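Local coordinates for protein 6-carboxyhexanoate--CoA ligase (Aquifex aeolicus, PDB 5TVA) that belongs to the BioW family of CoA ligases, being a 6-carboxyhexanoate--CoA ligase, and holds adenosine monophosphate and coenzyme A, at residues I89-I100 with M118-L126; T167-E178 with Y191-Y199. One frame throughout, in Å; residues are numbered along the deposited sequence.

Contact 1. Residues I89-I100 with M118-L126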
loop_
_atom_site.group_PDB
_atom_site.type_symbol
_atom_site.label_atom_id
_atom_site.label_comp_id
_atom_site.label_asym_id
_atom_site.label_seq_id
_atom_site.Cartn_x
_atom_site.Cartn_y
_atom_site.Cartn_z
ATOM N N ILE A 89 15.387 8.012 -9.328
ATOM C CA ILE A 89 14.733 7.304 -10.422
ATOM C C ILE A 89 14.784 8.170 -11.673
ATOM O O ILE A 89 14.509 9.375 -11.617
ATOM C CB ILE A 89 13.289 6.950 -10.043
ATOM C CG1 ILE A 89 13.300 5.953 -8.880
ATOM C CG2 ILE A 89 12.491 6.442 -11.253
ATOM C CD1 ILE A 89 11.923 5.464 -8.496
ATOM N N LYS A 90 15.165 7.562 -12.800
ATOM C CA LYS A 90 15.126 8.271 -14.070
ATOM C C LYS A 90 13.694 8.681 -14.379
ATOM O O LYS A 90 12.737 7.959 -14.076
ATOM C CB LYS A 90 15.690 7.408 -15.204
ATOM C CG LYS A 90 17.098 6.845 -14.934
ATOM C CD LYS A 90 18.186 7.899 -15.115
ATOM C CE LYS A 90 19.206 7.874 -13.965
ATOM N NZ LYS A 90 18.840 8.781 -12.805
ATOM N N GLU A 91 13.562 9.861 -14.986
ATOM C CA GLU A 91 12.253 10.464 -15.187
ATOM C C GLU A 91 11.346 9.581 -16.032
ATOM O O GLU A 91 10.159 9.427 -15.722
ATOM C CB GLU A 91 12.416 11.842 -15.823
ATOM C CG GLU A 91 11.122 12.591 -16.030
ATOM C CD GLU A 91 11.347 14.008 -16.523
ATOM O OE1 GLU A 91 11.371 14.218 -17.757
ATOM O OE2 GLU A 91 11.499 14.914 -15.668
ATOM N N GLU A 92 11.884 8.987 -17.100
ATOM C CA GLU A 92 11.063 8.174 -17.995
ATOM C C GLU A 92 10.566 6.913 -17.307
ATOM O O GLU A 92 9.507 6.387 -17.667
ATOM C CB GLU A 92 11.836 7.796 -19.262
ATOM C CG GLU A 92 12.504 8.969 -20.013
ATOM C CD GLU A 92 13.554 9.738 -19.198
ATOM O OE1 GLU A 92 13.815 10.920 -19.535
ATOM O OE2 GLU A 92 14.112 9.168 -18.228
ATOM N N VAL A 93 11.325 6.402 -16.339
ATOM C CA VAL A 93 10.836 5.287 -15.536
ATOM C C VAL A 93 9.657 5.736 -14.681
ATOM O O VAL A 93 8.595 5.106 -14.682
ATOM C CB VAL A 93 11.975 4.704 -14.679
ATOM C CG1 VAL A 93 11.418 3.700 -13.669
ATOM C CG2 VAL A 93 13.042 4.064 -15.574
ATOM N N ALA A 94 9.825 6.842 -13.949
ATOM C CA ALA A 94 8.714 7.382 -13.171
ATOM C C ALA A 94 7.493 7.623 -14.053
ATOM O O ALA A 94 6.359 7.338 -13.642
ATOM C CB ALA A 94 9.137 8.670 -12.462
ATOM N N LYS A 95 7.706 8.103 -15.287
ATOM C CA LYS A 95 6.579 8.447 -16.155
ATOM C C LYS A 95 5.842 7.207 -16.639
ATOM O O LYS A 95 4.609 7.223 -16.762
ATOM C CB LYS A 95 7.055 9.293 -17.342
ATOM C CG LYS A 95 7.320 10.763 -16.985
ATOM C CD LYS A 95 8.277 11.433 -17.963
ATOM C CE LYS A 95 7.640 11.666 -19.320
ATOM N NZ LYS A 95 6.520 12.643 -19.260
ATOM N N LYS A 96 6.571 6.116 -16.910
ATOM C CA LYS A 96 5.915 4.902 -17.389
ATOM C C LYS A 96 5.067 4.268 -16.295
ATOM O O LYS A 96 3.982 3.737 -16.571
ATOM C CB LYS A 96 6.944 3.904 -17.926
ATOM C CG LYS A 96 6.320 2.568 -18.352
ATOM C CD LYS A 96 6.909 2.035 -19.653
ATOM C CE LYS A 96 6.135 2.558 -20.871
ATOM N NZ LYS A 96 4.957 1.704 -21.231
ATOM N N ALA A 97 5.544 4.315 -15.049
ATOM C CA ALA A 97 4.700 3.963 -13.911
ATOM C C ALA A 97 3.369 4.712 -13.951
ATOM O O ALA A 97 2.299 4.091 -13.975
ATOM C CB ALA A 97 5.434 4.252 -12.605
ATOM N N VAL A 98 3.419 6.055 -13.952
ATOM C CA VAL A 98 2.188 6.862 -14.000
ATOM C C VAL A 98 1.333 6.458 -15.196
ATOM O O VAL A 98 0.110 6.291 -15.084
ATOM C CB VAL A 98 2.526 8.368 -14.044
ATOM C CG1 VAL A 98 1.288 9.176 -14.384
ATOM C CG2 VAL A 98 3.108 8.849 -12.715
ATOM N N GLU A 99 1.973 6.281 -16.356
ATOM C CA GLU A 99 1.260 5.877 -17.561
ATOM C C GLU A 99 0.532 4.552 -17.363
ATOM O O GLU A 99 -0.604 4.386 -17.828
ATOM C CB GLU A 99 2.250 5.789 -18.728
ATOM C CG GLU A 99 1.626 5.418 -20.071
ATOM C CD GLU A 99 2.659 5.163 -21.179
ATOM O OE1 GLU A 99 3.884 5.221 -20.906
ATOM O OE2 GLU A 99 2.232 4.895 -22.328
ATOM N N ILE A 100 1.163 3.594 -16.673
ATOM C CA ILE A 100 0.572 2.263 -16.543
ATOM C C ILE A 100 -0.670 2.307 -15.662
ATOM O O ILE A 100 -1.680 1.655 -15.956
ATOM C CB ILE A 100 1.611 1.254 -16.008
ATOM C CG1 ILE A 100 2.698 0.985 -17.051
ATOM C CG2 ILE A 100 0.939 -0.057 -15.639
ATOM C CD1 ILE A 100 3.778 -0.001 -16.601
ATOM N N MET A 118 8.255 -2.702 -10.617
ATOM C CA MET A 118 8.918 -2.056 -11.743
ATOM C C MET A 118 10.424 -1.980 -11.524
ATOM O O MET A 118 10.889 -1.458 -10.498
ATOM C CB MET A 118 8.350 -0.654 -11.975
ATOM C CG MET A 118 9.156 0.163 -12.969
ATOM S SD MET A 118 8.246 1.548 -13.674
ATOM C CE MET A 118 6.951 0.672 -14.552
ATOM N N ASP A 119 11.181 -2.490 -12.502
ATOM C CA ASP A 119 12.629 -2.310 -12.570
ATOM C C ASP A 119 13.012 -0.829 -12.551
ATOM O O ASP A 119 12.703 -0.120 -13.513
ATOM C CB ASP A 119 13.148 -2.993 -13.849
ATOM C CG ASP A 119 14.651 -3.232 -13.838
ATOM O OD1 ASP A 119 15.402 -2.350 -13.380
ATOM O OD2 ASP A 119 15.079 -4.333 -14.283
ATOM N N ILE A 120 13.682 -0.350 -11.486
ATOM C CA ILE A 120 14.050 1.072 -11.393
ATOM C C ILE A 120 14.817 1.519 -12.621
ATOM O O ILE A 120 14.683 2.664 -13.077
ATOM C CB ILE A 120 14.906 1.362 -10.146
ATOM C CG1 ILE A 120 15.976 0.281 -9.964
ATOM C CG2 ILE A 120 14.070 1.806 -8.933
ATOM C CD1 ILE A 120 16.812 0.498 -8.748
ATOM N N GLU A 121 15.684 0.640 -13.138
ATOM C CA GLU A 121 16.609 1.027 -14.190
ATOM C C GLU A 121 15.941 1.056 -15.553
ATOM O O GLU A 121 16.271 1.916 -16.370
ATOM C CB GLU A 121 17.808 0.077 -14.198
ATOM C CG GLU A 121 18.622 0.113 -12.912
ATOM C CD GLU A 121 19.744 -0.935 -12.886
ATOM O OE1 GLU A 121 19.517 -2.098 -13.301
ATOM O OE2 GLU A 121 20.864 -0.591 -12.455
ATOM N N THR A 122 14.994 0.158 -15.819
ATOM C CA THR A 122 14.485 -0.011 -17.169
ATOM C C THR A 122 12.982 0.219 -17.313
ATOM O O THR A 122 12.489 0.245 -18.450
ATOM C CB THR A 122 14.820 -1.420 -17.695
ATOM O OG1 THR A 122 14.047 -2.401 -16.994
ATOM C CG2 THR A 122 16.317 -1.740 -17.500
ATOM N N GLY A 123 12.239 0.375 -16.217
ATOM C CA GLY A 123 10.797 0.533 -16.297
ATOM C C GLY A 123 10.016 -0.725 -16.619
ATOM O O GLY A 123 8.795 -0.646 -16.794
ATOM N N GLU A 124 10.667 -1.889 -16.688
ATOM C CA GLU A 124 9.987 -3.109 -17.105
ATOM C C GLU A 124 9.276 -3.770 -15.923
ATOM O O GLU A 124 9.761 -3.747 -14.785
ATOM C CB GLU A 124 10.986 -4.069 -17.759
ATOM C CG GLU A 124 10.754 -5.560 -17.497
ATOM C CD GLU A 124 11.766 -6.467 -18.228
ATOM O OE1 GLU A 124 11.689 -7.709 -18.059
ATOM O OE2 GLU A 124 12.623 -5.937 -18.984
ATOM N N ARG A 125 8.113 -4.357 -16.202
ATOM C CA ARG A 125 7.296 -4.992 -15.174
ATOM C C ARG A 125 7.835 -6.386 -14.867
ATOM O O ARG A 125 7.853 -7.245 -15.752
ATOM C CB ARG A 125 5.846 -5.070 -15.646
ATOM C CG ARG A 125 5.170 -3.707 -15.743
ATOM C CD ARG A 125 3.736 -3.806 -16.247
ATOM N NE ARG A 125 2.868 -4.591 -15.371
ATOM C CZ ARG A 125 1.541 -4.555 -15.433
ATOM N NH1 ARG A 125 0.952 -3.772 -16.324
ATOM N NH2 ARG A 125 0.801 -5.275 -14.598
ATOM N N LEU A 126 8.224 -6.624 -13.605
ATOM C CA LEU A 126 8.851 -7.879 -13.183
ATOM C C LEU A 126 7.890 -8.870 -12.535
ATOM O O LEU A 126 8.253 -10.044 -12.376
ATOM C CB LEU A 126 9.985 -7.603 -12.188
ATOM C CG LEU A 126 11.026 -6.552 -12.584
ATOM C CD1 LEU A 126 12.048 -6.335 -11.469
ATOM C CD2 LEU A 126 11.730 -6.938 -13.877
HETATM O O HOH W 1 16.488 4.860 -12.378
#
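The carbonyl oxygen of I120 meets both a water molecule and the side chain of V93. The water donates to I120 O at 2.9 Å and accepts from K90 N at 3.0 Å, so it ties the N-cap residue of helix 91-102 to the turn after strand 116-119. From another direction, CG2 of V93 approaches I120 O at 3.3 Å. This methyl also reaches the backbone of G123, where the two backbones come close, 4.8 Å between V93 CA and G123 CA. The turn is braced internally: D119 O accepts from G123 N at 2.8 Å, and D119 OD1 accepts from E121 N in an Asx turn. V93 carries its CG1 methyl opposite the backbone N (chi1 170°), which sets it 3.8 Å from M118 SD, the two side chains running past each other in opposite directions. A bend at the last torsion of M118 (chi3 -64°) turns CE toward the next helical turn, where it meets I100 CD1 at 3.8 Å. I100 crosses R125 at a slant, CD1 against R125 CD and CG2 near NH1; the guanidinium is anchored by E127 and the carbonyl of A105. A97 and M118 share F218 of the adjacent strand. With no direct hydrogen bond between the segments, the helix is seated on the sheet edge by methyl and thioether packing, and the polar link at its N-terminal end runs through water.

Contact 2. Residues T167-E178 with Y191-Y199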
loop_
_atom_site.group_PDB
_atom_site.type_symbol
_atom_site.label_atom_id
_atom_site.label_comp_id
_atom_site.label_asym_id
_atom_site.label_seq_id
_atom_site.Cartn_x
_atom_site.Cartn_y
_atom_site.Cartn_z
ATOM N N THR A 167 3.236 1.268 3.237
ATOM C CA THR A 167 4.451 1.787 2.603
ATOM C C THR A 167 5.661 1.562 3.457
ATOM O O THR A 167 6.770 1.389 2.937
ATOM C CB THR A 167 4.438 3.292 2.360
ATOM O OG1 THR A 167 3.576 3.983 3.289
ATOM C CG2 THR A 167 4.184 3.598 0.983
ATOM N N PHE A 168 5.509 1.725 4.765
ATOM C CA PHE A 168 6.720 1.664 5.546
ATOM C C PHE A 168 7.303 0.268 5.482
ATOM O O PHE A 168 8.530 0.120 5.403
ATOM C CB PHE A 168 6.489 2.107 6.982
ATOM C CG PHE A 168 7.763 2.249 7.731
ATOM C CD1 PHE A 168 8.615 3.308 7.453
ATOM C CD2 PHE A 168 8.160 1.285 8.648
ATOM C CE1 PHE A 168 9.830 3.433 8.111
ATOM C CE2 PHE A 168 9.369 1.403 9.304
ATOM C CZ PHE A 168 10.206 2.479 9.041
ATOM N N LYS A 169 6.437 -0.760 5.455
ATOM C CA LYS A 169 6.924 -2.118 5.255
ATOM C C LYS A 169 7.598 -2.261 3.898
ATOM O O LYS A 169 8.678 -2.849 3.805
ATOM C CB LYS A 169 5.794 -3.140 5.397
ATOM C CG LYS A 169 6.292 -4.488 5.971
ATOM C CD LYS A 169 5.946 -5.684 5.090
ATOM C CE LYS A 169 6.391 -6.973 5.759
ATOM N NZ LYS A 169 5.984 -8.189 4.999
ATOM N N ASN A 170 6.969 -1.738 2.836
ATOM C CA ASN A 170 7.568 -1.794 1.506
ATOM C C ASN A 170 8.982 -1.225 1.524
ATOM O O ASN A 170 9.937 -1.892 1.114
ATOM C CB ASN A 170 6.703 -1.040 0.492
ATOM C CG ASN A 170 5.367 -1.717 0.250
ATOM O OD1 ASN A 170 5.173 -2.869 0.621
ATOM N ND2 ASN A 170 4.434 -0.996 -0.373
ATOM N N LEU A 171 9.137 -0.009 2.051
ATOM C CA LEU A 171 10.457 0.614 2.121
ATOM C C LEU A 171 11.406 -0.176 3.016
ATOM O O LEU A 171 12.598 -0.284 2.713
ATOM C CB LEU A 171 10.344 2.056 2.614
ATOM C CG LEU A 171 9.450 2.958 1.760
ATOM C CD1 LEU A 171 9.387 4.376 2.354
ATOM C CD2 LEU A 171 9.933 2.965 0.307
ATOM N N PHE A 172 10.905 -0.733 4.120
ATOM C CA PHE A 172 11.767 -1.555 4.957
ATOM C C PHE A 172 12.222 -2.814 4.219
ATOM O O PHE A 172 13.355 -3.276 4.415
ATOM C CB PHE A 172 11.048 -1.914 6.255
ATOM C CG PHE A 172 11.757 -2.947 7.072
ATOM C CD1 PHE A 172 12.786 -2.581 7.928
ATOM C CD2 PHE A 172 11.402 -4.299 6.981
ATOM C CE1 PHE A 172 13.456 -3.554 8.683
ATOM C CE2 PHE A 172 12.075 -5.278 7.730
ATOM C CZ PHE A 172 13.095 -4.905 8.586
ATOM N N CYS A 173 11.360 -3.367 3.365
ATOM C CA CYS A 173 11.652 -4.578 2.622
ATOM C C CYS A 173 12.559 -4.346 1.419
ATOM O O CYS A 173 12.996 -5.323 0.799
ATOM C CB CYS A 173 10.339 -5.217 2.173
ATOM S SG CYS A 173 9.572 -6.169 3.476
ATOM N N GLY A 174 12.866 -3.091 1.079
ATOM C CA GLY A 174 13.784 -2.803 -0.004
ATOM C C GLY A 174 13.162 -2.201 -1.237
ATOM O O GLY A 174 13.870 -1.996 -2.227
ATOM N N VAL A 175 11.864 -1.932 -1.249
ATOM C CA VAL A 175 11.333 -1.121 -2.330
ATOM C C VAL A 175 11.946 0.262 -2.213
ATOM O O VAL A 175 12.022 0.826 -1.118
ATOM C CB VAL A 175 9.804 -1.103 -2.279
ATOM C CG1 VAL A 175 9.233 -0.028 -3.233
ATOM C CG2 VAL A 175 9.278 -2.504 -2.623
ATOM N N VAL A 176 12.466 0.778 -3.328
ATOM C CA VAL A 176 13.125 2.078 -3.308
ATOM C C VAL A 176 12.096 3.188 -3.162
ATOM O O VAL A 176 12.263 4.115 -2.355
ATOM C CB VAL A 176 13.980 2.270 -4.578
ATOM C CG1 VAL A 176 14.604 3.663 -4.589
ATOM C CG2 VAL A 176 15.079 1.168 -4.690
ATOM N N ALA A 177 11.017 3.112 -3.938
ATOM C CA ALA A 177 9.998 4.158 -3.958
ATOM C C ALA A 177 8.680 3.539 -4.388
ATOM O O ALA A 177 8.656 2.490 -5.037
ATOM C CB ALA A 177 10.372 5.306 -4.914
ATOM N N GLU A 178 7.578 4.211 -4.044
ATOM C CA GLU A 178 6.249 3.705 -4.351
ATOM C C GLU A 178 5.377 4.812 -4.934
ATOM O O GLU A 178 5.442 5.964 -4.487
ATOM C CB GLU A 178 5.597 3.131 -3.094
ATOM C CG GLU A 178 4.169 2.593 -3.332
ATOM C CD GLU A 178 3.531 2.026 -2.078
ATOM O OE1 GLU A 178 4.255 1.790 -1.098
ATOM O OE2 GLU A 178 2.308 1.797 -2.071
ATOM N N TYR A 191 -0.403 8.847 -3.206
ATOM C CA TYR A 191 0.839 9.255 -2.573
ATOM C C TYR A 191 2.037 8.770 -3.376
ATOM O O TYR A 191 1.927 8.039 -4.364
ATOM C CB TYR A 191 0.928 8.768 -1.127
ATOM C CG TYR A 191 0.990 7.267 -0.934
ATOM C CD1 TYR A 191 2.173 6.552 -1.166
ATOM C CD2 TYR A 191 -0.119 6.566 -0.485
ATOM C CE1 TYR A 191 2.228 5.175 -0.966
ATOM C CE2 TYR A 191 -0.079 5.204 -0.274
ATOM C CZ TYR A 191 1.100 4.503 -0.515
ATOM O OH TYR A 191 1.124 3.143 -0.296
ATOM N N VAL A 192 3.196 9.187 -2.908
ATOM C CA VAL A 192 4.467 8.759 -3.449
ATOM C C VAL A 192 5.379 8.684 -2.241
ATOM O O VAL A 192 5.269 9.520 -1.339
ATOM C CB VAL A 192 4.944 9.752 -4.529
ATOM C CG1 VAL A 192 5.835 10.876 -3.958
ATOM C CG2 VAL A 192 5.474 9.052 -5.715
ATOM N N SER A 193 6.204 7.640 -2.145
ATOM C CA SER A 193 6.994 7.525 -0.928
ATOM C C SER A 193 8.376 6.980 -1.234
ATOM O O SER A 193 8.616 6.369 -2.280
ATOM C CB SER A 193 6.311 6.645 0.122
ATOM O OG SER A 193 6.322 5.294 -0.275
ATOM N N GLY A 194 9.275 7.212 -0.283
ATOM C CA GLY A 194 10.657 6.775 -0.389
ATOM C C GLY A 194 11.368 7.204 0.870
ATOM O O GLY A 194 10.831 7.970 1.681
ATOM N N LYS A 195 12.585 6.682 1.045
ATOM C CA LYS A 195 13.283 6.967 2.296
ATOM C C LYS A 195 13.744 8.420 2.362
ATOM O O LYS A 195 13.833 8.986 3.460
ATOM C CB LYS A 195 14.461 6.004 2.490
ATOM C CG LYS A 195 14.053 4.664 3.064
ATOM C CD LYS A 195 15.228 3.743 3.335
ATOM C CE LYS A 195 14.723 2.378 3.781
ATOM N NZ LYS A 195 15.813 1.431 4.166
ATOM N N GLU A 196 14.003 9.050 1.210
ATOM C CA GLU A 196 14.443 10.445 1.190
ATOM C C GLU A 196 13.284 11.424 1.096
ATOM O O GLU A 196 13.316 12.476 1.739
ATOM C CB GLU A 196 15.407 10.701 0.020
ATOM C CG GLU A 196 16.401 9.582 -0.271
ATOM C CD GLU A 196 17.350 9.277 0.876
ATOM O OE1 GLU A 196 17.088 9.676 2.034
ATOM O OE2 GLU A 196 18.375 8.619 0.614
ATOM N N ILE A 197 12.264 11.120 0.290
ATOM C CA ILE A 197 11.167 12.062 0.111
ATOM C C ILE A 197 10.077 11.887 1.155
ATOM O O ILE A 197 9.128 12.688 1.184
ATOM C CB ILE A 197 10.556 11.935 -1.298
ATOM C CG1 ILE A 197 10.015 10.522 -1.517
ATOM C CG2 ILE A 197 11.588 12.311 -2.346
ATOM C CD1 ILE A 197 9.186 10.347 -2.797
ATOM N N GLY A 198 10.181 10.868 2.012
ATOM C CA GLY A 198 9.180 10.604 3.021
ATOM C C GLY A 198 7.910 10.069 2.392
ATOM O O GLY A 198 7.929 9.370 1.372
ATOM N N TYR A 199 6.778 10.415 3.013
ATOM C CA TYR A 199 5.451 10.014 2.555
ATOM C C TYR A 199 4.749 11.274 2.054
ATOM O O TYR A 199 4.471 12.197 2.834
ATOM C CB TYR A 199 4.689 9.326 3.688
ATOM C CG TYR A 199 3.262 8.904 3.377
ATOM C CD1 TYR A 199 3.002 7.731 2.681
ATOM C CD2 TYR A 199 2.173 9.669 3.803
ATOM C CE1 TYR A 199 1.699 7.326 2.403
ATOM C CE2 TYR A 199 0.860 9.272 3.524
ATOM C CZ TYR A 199 0.632 8.096 2.829
ATOM O OH TYR A 199 -0.658 7.673 2.533
HETATM O O HOH W 2 15.603 -1.343 4.001
#
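Y191 donates its phenolic hydrogen to E178, with 2.5 Å between Y191 OH and E178 OE2, in the tightly packed half of this contact. The hydroxyl arrives from above the carboxylate, 55° out of its plane, and ring and carboxylate planes stand 65° apart. E178 reaches it as a fully extended chain whose first torsion is already trans (chi1 179°). The same hydroxyl is bonded to R215, a residue of the adenosine monophosphate pocket, while Y199 CE1 sits over one face of the Y191 ring, offset toward its rim. The backbones of E178 and S193 form an antiparallel hydrogen-bonded pair: E178 N donates to S193 O at 3.0 Å, and S193 N returns the bond to E178 O at 3.0 Å. Between this pair and helix 158-173 lies S193 OG, buried beside the CB of E178 (3.6 Å from S193 OG), without a hydrogen-bonding partner in the model. Next to it, L171 lays its CD1 methyl on the bare backbone of G194, 3.8 Å from G194 C.

The other half is looser and faces solvent. K195 stretches out along the end of the helix, its CE passing L171 O at 3.6 Å. Its ammonium group reaches the helix through water, which accepts from K195 NZ at 2.8 Å and donates to F172 O at 3.0 Å. There the helix closes in a Schellman motif at G174, whose positive phi turns the chain back toward the sheet. V176 and A177 then both face F218 in a classic beta bulge, and the chain enters the antiparallel beta hairpin of strands 177-181 and 190-194, packed against the helix that leads into it.

Contact 1 closes before contact 2 opens along the chain, yet their centres are only 15 Å apart and both reach the same six-stranded mixed sheet. Contact 1 seats helix 91-102 at the edge strand 116-119; contact 2 gathers helix 158-173 and the hairpin strands nearer the middle. Strand 214-219 lies between 116-119 and 177-181, and its F218 serves both, touching side chains of contact 1 and pairing with the bulge of contact 2. The contacts also meet directly, I89 CD1 lying 3.9 Å from A177 CB. The sheet thus links helices 91-102 and 158-173 beside the bound adenosine monophosphate, which lies about 9 Å from the side chain of R125 and about 7 Å from that of E178.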